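Local coordinates for protein 4-hydroxyphenylpyruvate dioxygenase (Pseudomonas putida, PDB 5HMQ) that converts 3-dehydroshikimate to protocatechuate, a common intermediate of quinate and shikimate degradation, using a divalent metal ion, at residues 166-171 and 193-198; 210-215 and 239-244. One frame throughout, in Å; residues are numbered along the deposited sequence.

Contact 1 (166-171 and 193-198). With MG (magnesium ion), chain K.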
ATOM      1  N   LEU C 166     -14.229 -25.420   9.896  1.00 42.89           N
ATOM      2  CA  LEU C 166     -13.663 -24.688  11.019  1.00 40.78           C
ATOM      3  C   LEU C 166     -12.916 -23.459  10.521  1.00 40.70           C
ATOM      4  O   LEU C 166     -12.172 -23.526   9.537  1.00 43.39           O
ATOM      5  CB  LEU C 166     -12.719 -25.574  11.838  1.00 43.31           C
ATOM      6  CG  LEU C 166     -13.335 -26.815  12.488  1.00 44.30           C
ATOM      7  CD1 LEU C 166     -12.256 -27.707  13.086  1.00 42.81           C
ATOM      8  CD2 LEU C 166     -14.350 -26.417  13.549  1.00 43.72           C
ATOM      9  N   ASP C 167     -13.108 -22.344  11.224  1.00 42.64           N
ATOM     10  CA  ASP C 167     -12.506 -21.060  10.883  1.00 41.30           C
ATOM     11  C   ASP C 167     -11.864 -20.504  12.145  1.00 42.18           C
ATOM     12  O   ASP C 167     -12.567 -20.199  13.114  1.00 42.53           O
ATOM     13  CB  ASP C 167     -13.562 -20.095  10.326  1.00 43.26           C
ATOM     14  CG  ASP C 167     -12.986 -18.751   9.903  1.00 43.30           C
ATOM     15  OD1 ASP C 167     -12.226 -18.133  10.678  1.00 46.16           O
ATOM     16  OD2 ASP C 167     -13.309 -18.303   8.782  1.00 43.57           O
ATOM     17  N   SER C 168     -10.536 -20.363  12.125  1.00 42.28           N
ATOM     18  CA  SER C 168      -9.813 -20.003  13.342  1.00 44.80           C
ATOM     19  C   SER C 168     -10.243 -18.645  13.883  1.00 42.82           C
ATOM     20  O   SER C 168     -10.267 -18.450  15.103  1.00 44.62           O
ATOM     21  CB  SER C 168      -8.304 -20.019  13.089  1.00 39.85           C
ATOM     22  OG  SER C 168      -7.935 -19.057  12.120  1.00 42.69           O
ATOM     23  N   PHE C 169     -10.597 -17.699  13.012  1.00 42.80           N
ATOM     24  CA  PHE C 169     -11.004 -16.391  13.514  1.00 43.98           C
ATOM     25  C   PHE C 169     -12.342 -16.472  14.237  1.00 44.34           C
ATOM     26  O   PHE C 169     -12.495 -15.928  15.336  1.00 49.31           O
ATOM     27  CB  PHE C 169     -11.081 -15.360  12.387  1.00 43.60           C
ATOM     28  CG  PHE C 169     -11.479 -13.991  12.869  1.00 45.05           C
ATOM     29  CD1 PHE C 169     -12.815 -13.656  13.040  1.00 46.58           C
ATOM     30  CD2 PHE C 169     -10.515 -13.051  13.192  1.00 44.91           C
ATOM     31  CE1 PHE C 169     -13.178 -12.415  13.515  1.00 46.48           C
ATOM     32  CE2 PHE C 169     -10.875 -11.801  13.659  1.00 44.78           C
ATOM     33  CZ  PHE C 169     -12.207 -11.483  13.816  1.00 45.43           C
ATOM     34  N   HIS C 170     -13.331 -17.133  13.629  1.00 46.08           N
ATOM     35  CA  HIS C 170     -14.659 -17.189  14.234  1.00 45.06           C
ATOM     36  C   HIS C 170     -14.625 -17.860  15.599  1.00 45.30           C
ATOM     37  O   HIS C 170     -15.425 -17.521  16.477  1.00 46.70           O
ATOM     38  CB  HIS C 170     -15.633 -17.918  13.305  1.00 43.19           C
ATOM     39  CG  HIS C 170     -15.982 -17.150  12.068  1.00 46.93           C
ATOM     40  ND1 HIS C 170     -16.520 -15.880  12.105  1.00 47.10           N
ATOM     41  CD2 HIS C 170     -15.872 -17.472  10.758  1.00 45.28           C
ATOM     42  CE1 HIS C 170     -16.725 -15.455  10.872  1.00 46.59           C
ATOM     43  NE2 HIS C 170     -16.340 -16.402  10.036  1.00 45.93           N
ATOM     44  N   THR C 171     -13.708 -18.807  15.799  1.00 46.19           N
ATOM     45  CA  THR C 171     -13.594 -19.471  17.091  1.00 46.62           C
ATOM     46  C   THR C 171     -12.799 -18.628  18.084  1.00 46.03           C
ATOM     47  O   THR C 171     -13.240 -18.415  19.218  1.00 47.82           O
ATOM     48  CB  THR C 171     -12.949 -20.847  16.917  1.00 45.16           C
ATOM     49  OG1 THR C 171     -13.818 -21.686  16.145  1.00 42.99           O
ATOM     50  CG2 THR C 171     -12.697 -21.494  18.274  1.00 41.84           C
ATOM     51  N   GLN C 193     -10.188 -23.272   7.681  1.00 42.99           N
ATOM     52  CA  GLN C 193      -9.740 -21.952   7.255  1.00 41.09           C
ATOM     53  C   GLN C 193      -8.927 -21.327   8.378  1.00 42.83           C
ATOM     54  O   GLN C 193      -9.436 -21.150   9.490  1.00 41.33           O
ATOM     55  CB  GLN C 193     -10.922 -21.050   6.902  1.00 40.59           C
ATOM     56  CG  GLN C 193     -11.780 -21.530   5.749  1.00 41.76           C
ATOM     57  CD  GLN C 193     -12.966 -20.620   5.517  1.00 42.15           C
ATOM     58  OE1 GLN C 193     -13.528 -20.072   6.465  1.00 44.90           O
ATOM     59  NE2 GLN C 193     -13.348 -20.442   4.256  1.00 40.18           N
HETATM   60  N   MSE C 194      -7.673 -20.995   8.091  1.00 39.76           N
HETATM   61  CA  MSE C 194      -6.849 -20.287   9.061  1.00 42.95           C
HETATM   62  C   MSE C 194      -6.900 -18.790   8.789  1.00 44.36           C
HETATM   63  O   MSE C 194      -6.749 -18.354   7.649  1.00 43.70           O
HETATM   64  CB  MSE C 194      -5.402 -20.781   9.018  1.00 42.44           C
HETATM   65  CG  MSE C 194      -5.243 -22.277   9.228  1.00 45.65           C
HETATM   66 SE   MSE C 194      -6.008 -22.946  10.896  0.73 45.74          SE
HETATM   67  CE  MSE C 194      -4.940 -21.932  12.176  1.00 44.05           C
ATOM     68  N   ALA C 195      -7.128 -18.006   9.841  1.00 44.67           N
ATOM     69  CA  ALA C 195      -7.121 -16.551   9.731  1.00 45.16           C
ATOM     70  C   ALA C 195      -6.651 -15.978  11.056  1.00 45.66           C
ATOM     71  O   ALA C 195      -7.283 -16.214  12.090  1.00 45.15           O
ATOM     72  CB  ALA C 195      -8.507 -16.015   9.372  1.00 42.93           C
ATOM     73  N   ASP C 196      -5.579 -15.195  11.020  1.00 44.19           N
ATOM     74  CA  ASP C 196      -5.054 -14.543  12.209  1.00 44.32           C
ATOM     75  C   ASP C 196      -5.577 -13.113  12.287  1.00 45.57           C
ATOM     76  O   ASP C 196      -6.140 -12.577  11.328  1.00 46.05           O
ATOM     77  CB  ASP C 196      -3.522 -14.569  12.193  1.00 44.97           C
ATOM     78  CG  ASP C 196      -2.919 -14.474  13.581  1.00 46.47           C
ATOM     79  OD1 ASP C 196      -3.682 -14.275  14.547  1.00 47.23           O
ATOM     80  OD2 ASP C 196      -1.682 -14.604  13.704  1.00 46.06           O
ATOM     81  N   ALA C 197      -5.381 -12.490  13.451  1.00 44.21           N
ATOM     82  CA  ALA C 197      -5.863 -11.131  13.681  1.00 45.99           C
ATOM     83  C   ALA C 197      -5.285 -10.555  14.968  1.00 49.56           C
ATOM     84  O   ALA C 197      -4.949 -11.308  15.893  1.00 49.47           O
ATOM     85  CB  ALA C 197      -7.391 -11.104  13.745  1.00 44.89           C
ATOM     86  N   PRO C 198      -5.158  -9.234  15.070  1.00 48.44           N
ATOM     87  CA  PRO C 198      -4.864  -8.629  16.371  1.00 47.23           C
ATOM     88  C   PRO C 198      -6.055  -8.757  17.305  1.00 47.51           C
ATOM     89  O   PRO C 198      -7.211  -8.773  16.875  1.00 48.74           O
ATOM     90  CB  PRO C 198      -4.581  -7.163  16.024  1.00 45.49           C
ATOM     91  CG  PRO C 198      -5.377  -6.929  14.785  1.00 46.02           C
ATOM     92  CD  PRO C 198      -5.295  -8.219  14.011  1.00 48.13           C
TER
HETATM   93 MG    MG K 701     -14.608 -18.479   7.142  1.00 43.93          MG
HETATM   94  O   HOH W   1     -15.673 -16.856   7.525  1.00 45.79           O
HETATM   95  O   HOH W   2     -15.714 -18.669   5.452  1.00 41.67           O
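Asp-167 and Gln-193 meet at the magnesium ion through different torsions: the carboxylate of Asp-167 is trans to its backbone N (chi1 -178°), whereas Gln-193 sets CG beside its own N (chi1 -62°) and then runs extended. The two residues pair in a parallel beta bridge and put their side chains on the same face of the sheet, with carboxylate and amide planes 81° apart. Asp-167 OD2 binds magnesium at 2.1 Å and Gln-193 OE1 binds it at 2.0 Å; the ion thus accounts for the 2.9 Å between these two oxygens. Beneath them, Gln-193 N donates to Leu-166 O at 2.7 Å and Ser-168 N to Gln-193 O at 3.0 Å. Ser-168 OG prolongs the pairing past the strand end, accepting from Ala-195 N at 2.6 Å. Farther on, Ala-197 CB meets the Phe-169 ring at its edge, 3.6 Å from CE2. Asp-167 also N-caps the following helix, OD1 taking weak bonds from Phe-169 N and His-170 N, while OD2 accepts from Arg-212. Glu-32 holds Gln-193 NE2. With Glu-136 and Glu-241 completing the four protein ligands, Asp-167 and Gln-193 are each fixed through both polar atoms, consistent with a preset catalytic metal site.

Contact 2 (210-215 and 239-244). With MG (magnesium ion), chain K.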
ATOM      1  N   HIS C 210     -12.068  -6.322   8.553  1.00 48.70           N
ATOM      2  CA  HIS C 210     -10.930  -5.477   8.231  1.00 49.03           C
ATOM      3  C   HIS C 210      -9.584  -5.959   8.756  1.00 47.24           C
ATOM      4  O   HIS C 210      -8.555  -5.523   8.231  1.00 48.41           O
ATOM      5  CB  HIS C 210     -11.158  -4.053   8.763  1.00 50.47           C
ATOM      6  CG  HIS C 210     -12.368  -3.376   8.197  1.00 51.07           C
ATOM      7  ND1 HIS C 210     -12.448  -2.971   6.882  1.00 50.95           N
ATOM      8  CD2 HIS C 210     -13.536  -3.010   8.775  1.00 51.73           C
ATOM      9  CE1 HIS C 210     -13.619  -2.396   6.671  1.00 50.44           C
ATOM     10  NE2 HIS C 210     -14.299  -2.407   7.804  1.00 51.08           N
ATOM     11  N   PHE C 211      -9.541  -6.824   9.770  1.00 47.29           N
ATOM     12  CA  PHE C 211      -8.280  -7.093  10.456  1.00 50.89           C
ATOM     13  C   PHE C 211      -7.785  -8.531  10.368  1.00 49.54           C
ATOM     14  O   PHE C 211      -6.822  -8.875  11.064  1.00 51.65           O
ATOM     15  CB  PHE C 211      -8.376  -6.655  11.917  1.00 51.03           C
ATOM     16  CG  PHE C 211      -8.564  -5.180  12.077  1.00 53.75           C
ATOM     17  CD1 PHE C 211      -7.471  -4.332  12.056  1.00 56.13           C
ATOM     18  CD2 PHE C 211      -9.826  -4.634  12.215  1.00 51.80           C
ATOM     19  CE1 PHE C 211      -7.629  -2.968  12.185  1.00 53.55           C
ATOM     20  CE2 PHE C 211      -9.990  -3.269  12.348  1.00 52.72           C
ATOM     21  CZ  PHE C 211      -8.888  -2.435  12.333  1.00 52.90           C
ATOM     22  N   ARG C 212      -8.394  -9.377   9.546  1.00 46.06           N
ATOM     23  CA  ARG C 212      -7.836 -10.707   9.348  1.00 46.02           C
ATOM     24  C   ARG C 212      -6.486 -10.597   8.647  1.00 44.81           C
ATOM     25  O   ARG C 212      -6.288  -9.744   7.779  1.00 45.23           O
ATOM     26  CB  ARG C 212      -8.785 -11.577   8.528  1.00 44.33           C
ATOM     27  CG  ARG C 212      -9.891 -12.235   9.328  1.00 44.68           C
ATOM     28  CD  ARG C 212     -10.731 -13.132   8.436  1.00 43.12           C
ATOM     29  NE  ARG C 212     -11.931 -13.619   9.109  1.00 45.09           N
ATOM     30  CZ  ARG C 212     -12.405 -14.855   8.989  1.00 46.98           C
ATOM     31  NH1 ARG C 212     -11.776 -15.740   8.227  1.00 45.34           N
ATOM     32  NH2 ARG C 212     -13.508 -15.208   9.636  1.00 45.06           N
ATOM     33  N   CYS C 213      -5.546 -11.453   9.043  1.00 43.04           N
ATOM     34  CA  CYS C 213      -4.235 -11.506   8.409  1.00 41.37           C
ATOM     35  C   CYS C 213      -3.737 -12.946   8.455  1.00 41.18           C
ATOM     36  O   CYS C 213      -4.391 -13.832   9.013  1.00 41.33           O
ATOM     37  CB  CYS C 213      -3.252 -10.537   9.077  1.00 40.97           C
ATOM     38  SG  CYS C 213      -3.161 -10.679  10.877  1.00 44.37           S
ATOM     39  N   PHE C 214      -2.563 -13.176   7.873  1.00 43.55           N
ATOM     40  CA  PHE C 214      -2.041 -14.529   7.769  1.00 42.82           C
ATOM     41  C   PHE C 214      -1.498 -15.013   9.113  1.00 45.33           C
ATOM     42  O   PHE C 214      -1.070 -14.206   9.942  1.00 47.12           O
ATOM     43  CB  PHE C 214      -0.945 -14.597   6.711  1.00 40.98           C
ATOM     44  CG  PHE C 214      -1.441 -14.380   5.311  1.00 41.96           C
ATOM     45  CD1 PHE C 214      -2.616 -14.977   4.880  1.00 42.35           C
ATOM     46  CD2 PHE C 214      -0.729 -13.595   4.421  1.00 42.19           C
ATOM     47  CE1 PHE C 214      -3.078 -14.786   3.589  1.00 41.40           C
ATOM     48  CE2 PHE C 214      -1.183 -13.400   3.128  1.00 44.18           C
ATOM     49  CZ  PHE C 214      -2.359 -13.996   2.712  1.00 43.68           C
ATOM     50  N   PRO C 215      -1.538 -16.325   9.352  1.00 47.93           N
ATOM     51  CA  PRO C 215      -1.013 -16.880  10.609  1.00 41.78           C
ATOM     52  C   PRO C 215       0.391 -16.385  10.919  1.00 45.60           C
ATOM     53  O   PRO C 215       1.296 -16.460  10.087  1.00 44.97           O
ATOM     54  CB  PRO C 215      -1.033 -18.390  10.357  1.00 44.10           C
ATOM     55  CG  PRO C 215      -2.125 -18.591   9.371  1.00 45.02           C
ATOM     56  CD  PRO C 215      -2.163 -17.358   8.508  1.00 46.71           C
ATOM     57  N   SER C 239      -6.412 -24.189   4.696  1.00 41.12           N
ATOM     58  CA  SER C 239      -6.639 -23.035   3.839  1.00 43.29           C
ATOM     59  C   SER C 239      -6.487 -21.733   4.618  1.00 44.33           C
ATOM     60  O   SER C 239      -6.281 -21.716   5.838  1.00 43.51           O
ATOM     61  CB  SER C 239      -8.023 -23.094   3.187  1.00 41.33           C
ATOM     62  OG  SER C 239      -8.129 -22.135   2.147  1.00 43.27           O
ATOM     63  N   LEU C 240      -6.596 -20.632   3.876  1.00 40.65           N
ATOM     64  CA  LEU C 240      -6.447 -19.275   4.385  1.00 40.49           C
ATOM     65  C   LEU C 240      -7.625 -18.447   3.896  1.00 43.95           C
ATOM     66  O   LEU C 240      -7.964 -18.497   2.709  1.00 45.78           O
ATOM     67  CB  LEU C 240      -5.139 -18.643   3.907  1.00 40.79           C
ATOM     68  CG  LEU C 240      -3.843 -19.325   4.331  1.00 40.06           C
ATOM     69  CD1 LEU C 240      -2.700 -18.816   3.485  1.00 38.99           C
ATOM     70  CD2 LEU C 240      -3.577 -19.078   5.796  1.00 42.85           C
ATOM     71  N   GLU C 241      -8.233 -17.672   4.791  1.00 45.21           N
ATOM     72  CA  GLU C 241      -9.346 -16.798   4.415  1.00 44.62           C
ATOM     73  C   GLU C 241      -9.119 -15.433   5.059  1.00 46.37           C
ATOM     74  O   GLU C 241      -9.342 -15.259   6.261  1.00 41.94           O
ATOM     75  CB  GLU C 241     -10.698 -17.382   4.812  1.00 43.32           C
ATOM     76  CG  GLU C 241     -11.871 -16.583   4.247  1.00 42.62           C
ATOM     77  CD  GLU C 241     -13.206 -16.987   4.832  1.00 45.84           C
ATOM     78  OE1 GLU C 241     -13.249 -17.372   6.019  1.00 44.99           O
ATOM     79  OE2 GLU C 241     -14.219 -16.911   4.103  1.00 46.86           O
ATOM     80  N   ILE C 242      -8.680 -14.474   4.246  1.00 47.23           N
ATOM     81  CA  ILE C 242      -8.575 -13.074   4.626  1.00 46.03           C
ATOM     82  C   ILE C 242      -9.527 -12.290   3.739  1.00 46.06           C
ATOM     83  O   ILE C 242      -9.797 -12.684   2.601  1.00 47.25           O
ATOM     84  CB  ILE C 242      -7.122 -12.573   4.444  1.00 46.56           C
ATOM     85  CG1 ILE C 242      -6.158 -13.424   5.260  1.00 44.07           C
ATOM     86  CG2 ILE C 242      -6.982 -11.093   4.798  1.00 49.00           C
ATOM     87  CD1 ILE C 242      -6.568 -13.606   6.684  1.00 48.14           C
ATOM     88  N   PHE C 243     -10.050 -11.183   4.259  1.00 47.02           N
ATOM     89  CA  PHE C 243     -10.980 -10.357   3.497  1.00 48.63           C
ATOM     90  C   PHE C 243     -10.259  -9.060   3.149  1.00 50.65           C
ATOM     91  O   PHE C 243     -10.210  -8.129   3.958  1.00 51.50           O
ATOM     92  CB  PHE C 243     -12.265 -10.110   4.279  1.00 45.88           C
ATOM     93  CG  PHE C 243     -13.039 -11.363   4.577  1.00 53.16           C
ATOM     94  CD1 PHE C 243     -13.715 -12.033   3.568  1.00 53.77           C
ATOM     95  CD2 PHE C 243     -13.093 -11.872   5.866  1.00 54.76           C
ATOM     96  CE1 PHE C 243     -14.425 -13.192   3.836  1.00 51.37           C
ATOM     97  CE2 PHE C 243     -13.805 -13.029   6.143  1.00 54.80           C
ATOM     98  CZ  PHE C 243     -14.471 -13.691   5.126  1.00 52.08           C
ATOM     99  N   ASN C 244      -9.694  -9.008   1.950  1.00 56.27           N
ATOM    100  CA  ASN C 244      -9.124  -7.791   1.398  1.00 61.29           C
ATOM    101  C   ASN C 244     -10.088  -7.161   0.393  1.00 65.24           C
ATOM    102  O   ASN C 244     -11.190  -7.659   0.149  1.00 65.13           O
ATOM    103  CB  ASN C 244      -7.754  -8.088   0.785  1.00 64.30           C
ATOM    104  CG  ASN C 244      -6.632  -7.959   1.801  1.00 68.88           C
ATOM    105  OD1 ASN C 244      -6.868  -7.594   2.954  1.00 69.61           O
ATOM    106  ND2 ASN C 244      -5.411  -8.282   1.387  1.00 69.59           N
TER
HETATM  107 MG    MG K 701     -14.608 -18.479   7.142  1.00 43.93          MG
HETATM  108  O   HOH W   2     -15.714 -18.669   5.452  1.00 41.67           O
HETATM  109  O   HOH W   1     -15.673 -16.856   7.525  1.00 45.79           O
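Arg-212 and Ile-242 form the close-packed middle of this contact, where the two backbones run roughly antiparallel (159°) and their CA atoms come within 5.3 Å. Ile-242 branches around the opposing chain: CG2 lies 3.3 Å from Arg-212 O, while CD1 reaches Cys-213 O at 3.2 Å and also touches the CB of Arg-212. Its CG1 meets Phe-214 CE1 at 3.8 Å. The same Phe-214 ring touches Leu-240 CD1, and the other methyl, Leu-240 CD2, sits 3.5 Å from Pro-215 CD, and the four residues Ile-242, Phe-214, Leu-240 and Pro-215 form an apolar cluster.

On the metal side, the Arg-212 chain runs extended from CG to NE and delivers NH1 to Glu-241 O at 3.2 Å. Glu-241 O lies in the guanidinium plane, while NH1 sits 34° out of the carbonyl plane. NH1 is also 3.1 Å from Glu-241 OE1, the oxygen that binds magnesium at 2.1 Å. Asp-167 OD2 accepts from NH1 as well, and Ser-208 OG pairs with NE; the arginine is therefore a second-shell group that probably steadies two metal ligands. Glu-241 OE2 accepts a hydrogen bond from a metal-bound water and another from Gln-63 NE2.

The looser margin is at Phe-243, which is partly exposed. Its CE2 lies over one guanidinium face, offset toward the rim, and the ring offers its edge to NE.

Within the TIM barrel, the contact joins the loop after helix 204-211 to the end of strand 238-240. Strand 189-194 flanks this strand through Met-194, and helix 252-276 packs on the apolar cluster through Ser-262 and Leu-263.

Overall arrangement
Contacts 1 and 2 lie in series along the chain, with centres about 8 Å apart, inside the xylose isomerase-like TIM barrel. They share its parallel sheet: strands 162-167, 189-194 and 238-240 are successive neighbours, and helix 204-211 follows 189-194. Two probable backbone hydrogen bonds couple the contacts directly, Met-194 N to Ser-239 O at 2.7 Å and Cys-213 N to Asp-196 O at 2.6 Å. Both touch the same magnesium ion and its two waters. The four segments therefore bring three strand ends and a following loop together around the catalytic metal, within the domain associated with dehydratase activity.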